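PDB 4MDC: putative glutathione S-transferase from Sinorhizobium meliloti, which probably acts as a homodimeric glutathione transferase, conjugating the thiol of glutathione to electrophilic compounds. Local coordinates for residues Pro30-Glu44 / Arg227-Arg239. Sequence-based numbering, arbitrary orientation. Where two conformers were deposited one is given.
Sequences PMSPASRFVRLILSE and RPSFRPLLAERVR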
loop_
_atom_site.group_PDB
_atom_site.type_symbol
_atom_site.label_atom_id
_atom_site.label_comp_id
_atom_site.label_asym_id
_atom_site.label_seq_id
_atom_site.Cartn_x
_atom_site.Cartn_y
_atom_site.Cartn_z
ATOM N N PRO B 30 -19.059 -4.010 1.033
ATOM C CA PRO B 30 -18.970 -5.373 1.500
ATOM C C PRO B 30 -17.915 -6.219 0.768
ATOM O O PRO B 30 -17.412 -7.176 1.348
ATOM C CB PRO B 30 -20.390 -5.917 1.186
ATOM C CG PRO B 30 -21.251 -4.715 1.209
ATOM C CD PRO B 30 -20.448 -3.546 0.813
HETATM N N MSE B 31 -17.675 -5.929 -0.525
HETATM C CA MSE B 31 -16.821 -6.720 -1.387
HETATM C C MSE B 31 -15.405 -6.137 -1.442
HETATM O O MSE B 31 -14.618 -6.493 -2.314
HETATM C CB MSE B 31 -17.371 -6.936 -2.776
HETATM C CG MSE B 31 -18.708 -7.723 -2.678
HETATM SE SE MSE B 31 -18.361 -9.644 -2.370
HETATM C CE MSE B 31 -18.630 -9.821 -0.412
ATOM N N SER B 32 -15.127 -5.246 -0.502
ATOM C CA SER B 32 -13.789 -4.688 -0.276
ATOM C C SER B 32 -13.052 -5.415 0.873
ATOM O O SER B 32 -13.445 -5.263 2.054
ATOM C CB SER B 32 -13.904 -3.201 0.009
ATOM O OG SER B 32 -12.762 -2.629 0.677
ATOM N N PRO B 33 -11.964 -6.158 0.567
ATOM C CA PRO B 33 -11.241 -6.810 1.647
ATOM C C PRO B 33 -10.661 -5.814 2.697
ATOM O O PRO B 33 -10.736 -6.080 3.899
ATOM C CB PRO B 33 -10.113 -7.523 0.911
ATOM C CG PRO B 33 -10.785 -7.921 -0.368
ATOM C CD PRO B 33 -11.511 -6.656 -0.747
ATOM N N ALA B 34 -10.192 -4.685 2.247
ATOM C CA ALA B 34 -9.636 -3.680 3.146
ATOM C C ALA B 34 -10.738 -3.183 4.127
ATOM O O ALA B 34 -10.473 -2.955 5.300
ATOM C CB ALA B 34 -8.996 -2.518 2.367
ATOM N N SER B 35 -11.974 -3.038 3.638
ATOM C CA SER B 35 -13.065 -2.637 4.441
ATOM C C SER B 35 -13.391 -3.693 5.496
ATOM O O SER B 35 -13.665 -3.369 6.644
ATOM C CB SER B 35 -14.346 -2.399 3.570
ATOM O OG SER B 35 -14.246 -1.297 2.654
ATOM N N ARG B 36 -13.471 -4.958 5.081
ATOM C CA ARG B 36 -13.748 -6.031 5.996
ATOM C C ARG B 36 -12.673 -6.176 7.052
ATOM O O ARG B 36 -12.980 -6.480 8.191
ATOM C CB ARG B 36 -13.970 -7.350 5.239
ATOM C CG ARG B 36 -15.276 -7.378 4.468
ATOM C CD ARG B 36 -15.530 -8.733 3.897
ATOM N NE ARG B 36 -16.940 -8.820 3.454
ATOM C CZ ARG B 36 -17.625 -9.929 3.399
ATOM N NH1 ARG B 36 -17.112 -11.107 3.683
ATOM N NH2 ARG B 36 -18.929 -9.855 3.059
ATOM N N PHE B 37 -11.443 -5.930 6.660
ATOM C CA PHE B 37 -10.326 -5.999 7.584
ATOM C C PHE B 37 -10.506 -4.977 8.722
ATOM O O PHE B 37 -10.334 -5.331 9.898
ATOM C CB PHE B 37 -9.058 -5.716 6.800
ATOM C CG PHE B 37 -7.835 -5.411 7.623
ATOM C CD1 PHE B 37 -7.201 -6.393 8.402
ATOM C CD2 PHE B 37 -7.298 -4.163 7.596
ATOM C CE1 PHE B 37 -6.032 -6.105 9.102
ATOM C CE2 PHE B 37 -6.116 -3.879 8.288
ATOM C CZ PHE B 37 -5.480 -4.851 9.055
ATOM N N VAL B 38 -10.818 -3.750 8.362
ATOM C CA VAL B 38 -11.093 -2.720 9.355
ATOM C C VAL B 38 -12.283 -3.032 10.234
ATOM O O VAL B 38 -12.238 -2.891 11.434
ATOM C CB VAL B 38 -11.222 -1.347 8.688
ATOM C CG1 VAL B 38 -11.655 -0.299 9.693
ATOM C CG2 VAL B 38 -9.849 -0.957 8.140
ATOM N N ARG B 39 -13.356 -3.528 9.633
ATOM C CA ARG B 39 -14.479 -3.946 10.423
ATOM C C ARG B 39 -14.114 -4.988 11.477
ATOM O O ARG B 39 -14.639 -4.963 12.604
ATOM C CB ARG B 39 -15.615 -4.459 9.534
ATOM C CG ARG B 39 -16.337 -3.344 8.804
ATOM C CD ARG B 39 -17.179 -3.898 7.666
ATOM N NE ARG B 39 -18.326 -4.649 8.145
ATOM C CZ ARG B 39 -19.146 -5.326 7.344
ATOM N NH1 ARG B 39 -18.886 -5.430 6.034
ATOM N NH2 ARG B 39 -20.201 -5.963 7.872
ATOM N N LEU B 40 -13.292 -5.960 11.089
ATOM C CA LEU B 40 -12.877 -6.991 11.989
ATOM C C LEU B 40 -12.088 -6.443 13.149
ATOM O O LEU B 40 -12.305 -6.879 14.308
ATOM C CB LEU B 40 -12.082 -8.085 11.268
ATOM C CG LEU B 40 -12.843 -8.990 10.298
ATOM C CD1 LEU B 40 -11.867 -9.843 9.487
ATOM C CD2 LEU B 40 -13.825 -9.873 11.045
ATOM N N ILE B 41 -11.190 -5.512 12.872
ATOM C CA ILE B 41 -10.472 -4.865 13.960
ATOM C C ILE B 41 -11.402 -4.141 14.943
ATOM O O ILE B 41 -11.310 -4.336 16.171
ATOM C CB ILE B 41 -9.411 -3.857 13.465
ATOM C CG1 ILE B 41 -8.406 -4.558 12.546
ATOM C CG2 ILE B 41 -8.762 -3.232 14.668
ATOM C CD1 ILE B 41 -7.599 -3.555 11.755
ATOM N N LEU B 42 -12.323 -3.369 14.384
ATOM C CA LEU B 42 -13.297 -2.623 15.184
ATOM C C LEU B 42 -14.138 -3.578 16.047
ATOM O O LEU B 42 -14.281 -3.313 17.243
ATOM C CB LEU B 42 -14.142 -1.728 14.305
ATOM C CG LEU B 42 -13.460 -0.558 13.600
ATOM C CD1 LEU B 42 -14.310 0.008 12.467
ATOM C CD2 LEU B 42 -13.152 0.534 14.617
ATOM N N SER B 43 -14.631 -4.691 15.484
ATOM C CA SER B 43 -15.354 -5.696 16.275
ATOM C C SER B 43 -14.525 -6.391 17.355
ATOM O O SER B 43 -14.988 -6.546 18.482
ATOM C CB SER B 43 -16.008 -6.786 15.398
ATOM O OG SER B 43 -16.863 -6.168 14.522
ATOM N N GLU B 44 -13.302 -6.793 17.020
ATOM C CA GLU B 44 -12.403 -7.456 17.967
ATOM C C GLU B 44 -12.147 -6.552 19.170
ATOM O O GLU B 44 -12.037 -7.022 20.288
ATOM C CB GLU B 44 -11.040 -7.823 17.293
ATOM C CG GLU B 44 -11.086 -9.003 16.318
ATOM C CD GLU B 44 -11.224 -10.381 16.973
ATOM O OE1 GLU B 44 -10.686 -10.571 18.078
ATOM O OE2 GLU B 44 -11.872 -11.317 16.379
ATOM N N ARG B 227 -15.091 -16.858 14.652
ATOM C CA ARG B 227 -14.969 -15.862 15.714
ATOM C C ARG B 227 -16.202 -14.960 15.732
ATOM O O ARG B 227 -16.772 -14.685 14.687
ATOM C CB ARG B 227 -13.703 -15.021 15.509
ATOM C CG ARG B 227 -12.449 -15.833 15.700
ATOM C CD ARG B 227 -11.184 -15.005 15.467
ATOM N NE ARG B 227 -10.880 -14.054 16.531
ATOM C CZ ARG B 227 -10.193 -14.334 17.627
ATOM N NH1 ARG B 227 -9.730 -15.559 17.861
ATOM N NH2 ARG B 227 -9.985 -13.395 18.524
ATOM N N PRO B 228 -16.564 -14.427 16.903
ATOM C CA PRO B 228 -17.714 -13.506 16.952
ATOM C C PRO B 228 -17.609 -12.315 16.008
ATOM O O PRO B 228 -18.592 -11.824 15.480
ATOM C CB PRO B 228 -17.704 -13.023 18.418
ATOM C CG PRO B 228 -17.174 -14.225 19.166
ATOM C CD PRO B 228 -16.084 -14.760 18.249
ATOM N N SER B 229 -16.389 -11.796 15.844
ATOM C CA SER B 229 -16.145 -10.625 14.974
ATOM C C SER B 229 -16.566 -10.895 13.522
ATOM O O SER B 229 -16.844 -9.954 12.773
ATOM C CB SER B 229 -14.635 -10.219 15.030
ATOM O OG SER B 229 -13.824 -11.332 14.635
ATOM N N PHE B 230 -16.600 -12.184 13.122
ATOM C CA PHE B 230 -16.944 -12.558 11.765
ATOM C C PHE B 230 -18.439 -12.609 11.536
ATOM O O PHE B 230 -18.862 -12.625 10.391
ATOM C CB PHE B 230 -16.344 -13.934 11.392
ATOM C CG PHE B 230 -15.449 -13.863 10.146
ATOM C CD1 PHE B 230 -14.147 -13.456 10.274
ATOM C CD2 PHE B 230 -15.912 -14.214 8.897
ATOM C CE1 PHE B 230 -13.300 -13.369 9.161
ATOM C CE2 PHE B 230 -15.088 -14.153 7.759
ATOM C CZ PHE B 230 -13.767 -13.700 7.901
ATOM N N ARG B 231 -19.209 -12.600 12.611
ATOM C CA ARG B 231 -20.668 -12.833 12.472
ATOM C C ARG B 231 -21.337 -11.807 11.533
ATOM O O ARG B 231 -22.107 -12.200 10.659
ATOM C CB ARG B 231 -21.349 -12.854 13.817
ATOM C CG ARG B 231 -21.141 -14.159 14.555
ATOM C CD ARG B 231 -21.709 -14.156 15.967
ATOM N NE ARG B 231 -21.190 -15.354 16.625
ATOM C CZ ARG B 231 -20.998 -15.488 17.934
ATOM N NH1 ARG B 231 -21.271 -14.488 18.764
ATOM N NH2 ARG B 231 -20.503 -16.629 18.409
ATOM N N PRO B 232 -21.059 -10.508 11.690
ATOM C CA PRO B 232 -21.630 -9.558 10.721
ATOM C C PRO B 232 -21.210 -9.781 9.254
ATOM O O PRO B 232 -21.997 -9.542 8.340
ATOM C CB PRO B 232 -21.199 -8.194 11.224
ATOM C CG PRO B 232 -20.680 -8.421 12.634
ATOM C CD PRO B 232 -20.169 -9.829 12.662
ATOM N N LEU B 233 -19.987 -10.259 9.018
ATOM C CA LEU B 233 -19.561 -10.572 7.675
ATOM C C LEU B 233 -20.351 -11.749 7.077
ATOM O O LEU B 233 -20.677 -11.730 5.896
ATOM C CB LEU B 233 -18.062 -10.875 7.606
ATOM C CG LEU B 233 -17.120 -9.806 8.133
ATOM C CD1 LEU B 233 -15.656 -10.174 7.855
ATOM C CD2 LEU B 233 -17.450 -8.450 7.526
ATOM N N LEU B 234 -20.593 -12.782 7.889
ATOM C CA LEU B 234 -21.288 -13.969 7.378
ATOM C C LEU B 234 -22.789 -13.694 7.187
ATOM O O LEU B 234 -23.403 -14.374 6.374
ATOM C CB LEU B 234 -21.096 -15.145 8.302
ATOM C CG LEU B 234 -19.624 -15.600 8.505
ATOM C CD1 LEU B 234 -19.648 -16.835 9.368
ATOM C CD2 LEU B 234 -18.903 -15.872 7.215
ATOM N N ALA B 235 -23.313 -12.701 7.906
ATOM C CA ALA B 235 -24.756 -12.343 7.819
ATOM C C ALA B 235 -25.016 -11.403 6.652
ATOM O O ALA B 235 -26.092 -11.359 6.115
ATOM C CB ALA B 235 -25.234 -11.708 9.117
ATOM N N GLU B 236 -23.948 -10.725 6.227
ATOM C CA GLU B 236 -23.986 -9.668 5.223
ATOM C C GLU B 236 -24.368 -10.220 3.851
ATOM O O GLU B 236 -23.929 -11.299 3.470
ATOM C CB GLU B 236 -22.555 -9.124 5.050
ATOM C CG GLU B 236 -22.501 -7.866 4.292
ATOM C CD GLU B 236 -21.309 -7.066 4.673
ATOM O OE1 GLU B 236 -20.173 -7.449 4.273
ATOM O OE2 GLU B 236 -21.584 -6.072 5.359
ATOM N N ARG B 237 -25.129 -9.443 3.089
ATOM C CA ARG B 237 -25.385 -9.798 1.725
ATOM C C ARG B 237 -25.109 -8.607 0.823
ATOM O O ARG B 237 -25.345 -7.453 1.195
ATOM C CB ARG B 237 -26.843 -10.292 1.570
ATOM C CG ARG B 237 -27.168 -11.622 2.287
ATOM C CD ARG B 237 -26.408 -12.808 1.702
ATOM N NE ARG B 237 -26.675 -14.062 2.412
ATOM C CZ ARG B 237 -26.012 -14.508 3.483
ATOM N NH1 ARG B 237 -24.965 -13.841 4.002
ATOM N NH2 ARG B 237 -26.380 -15.674 4.035
ATOM N N VAL B 238 -24.654 -8.901 -0.373
ATOM C CA VAL B 238 -24.371 -7.903 -1.369
ATOM C C VAL B 238 -25.562 -7.776 -2.284
ATOM O O VAL B 238 -26.066 -8.808 -2.781
ATOM C CB VAL B 238 -23.140 -8.331 -2.184
ATOM C CG1 VAL B 238 -22.839 -7.339 -3.287
ATOM C CG2 VAL B 238 -21.956 -8.476 -1.247
ATOM N N ARG B 239 -25.996 -6.536 -2.541
ATOM C CA ARG B 239 -27.156 -6.289 -3.387
ATOM C C ARG B 239 -26.982 -6.957 -4.750
ATOM O O ARG B 239 -26.009 -6.738 -5.423
ATOM C CB ARG B 239 -27.407 -4.759 -3.491
ATOM C CG ARG B 239 -28.657 -4.362 -4.255
ATOM C CD ARG B 239 -29.200 -2.994 -3.767
ATOM N NE ARG B 239 -30.146 -2.368 -4.680
ATOM C CZ ARG B 239 -31.360 -2.850 -4.907
ATOM N NH1 ARG B 239 -31.736 -3.974 -4.317
ATOM N NH2 ARG B 239 -32.175 -2.227 -5.739
HETATM O O HOH W 1 -17.128 -7.249 11.909
HETATM O O HOH W 2 -14.063 -12.132 17.732
#
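R39 and E236 pair end-on: NH1 and NH2 of the arginine both point at the carboxylate, whose plane is turned well out of the guanidinium plane. R39 NH1 reaches E236 OE1 at 3.0 Å through the straightest of its three bonds to this carboxylate (158°), on the syn lone pair. E236 OE2 takes both NH1 and NH2, the latter from above the carboxylate plane. R36 NH2 adds a weak bond to E236 OE1, making a three-residue salt-bridge network; its guanidinium is also held by S201 and Y247, which bond to NH1. E236 reaches the two arginines because its CG stands anti to the backbone N (chi1 -167°) and the chain runs on extended.

At the other end E44 meets R227 side-on. R227 NE lies 2.9 Å from E44 OE2 and R227 NH2 the same distance from E44 OE1, both nearly straight and in the guanidinium plane. S229 OG donates to E44 OE2 from the anti side at 2.6 Å. With E44 cut back to an alanine, the R227 guanidinium would probably lose its countercharge and the S229 hydroxyl its acceptor. Water 2 links E44 OE2 to S229 N, and water 1 joins S43 OG to S229 O.

These polar ends tie the first helix of the thioredoxin-like N-terminal domain to the all-helical C-terminal domain, the two-domain architecture of glutathione transferases; the short helix 231-235 runs at 139° to helix 33-44, their axes 10.8 Å apart.

Between the two polar clusters L233 packs with both methyls: CD2 over the centre of the R39 guanidinium face, CD1 against L40 CD2 at 3.7 Å and over a face of the F230 ring. L40 CD2 also touches F230 CD1. A separate apolar patch lies at the P30 end, where V238 CG2 packs against M31 CG (3.6 Å) and P30 CB.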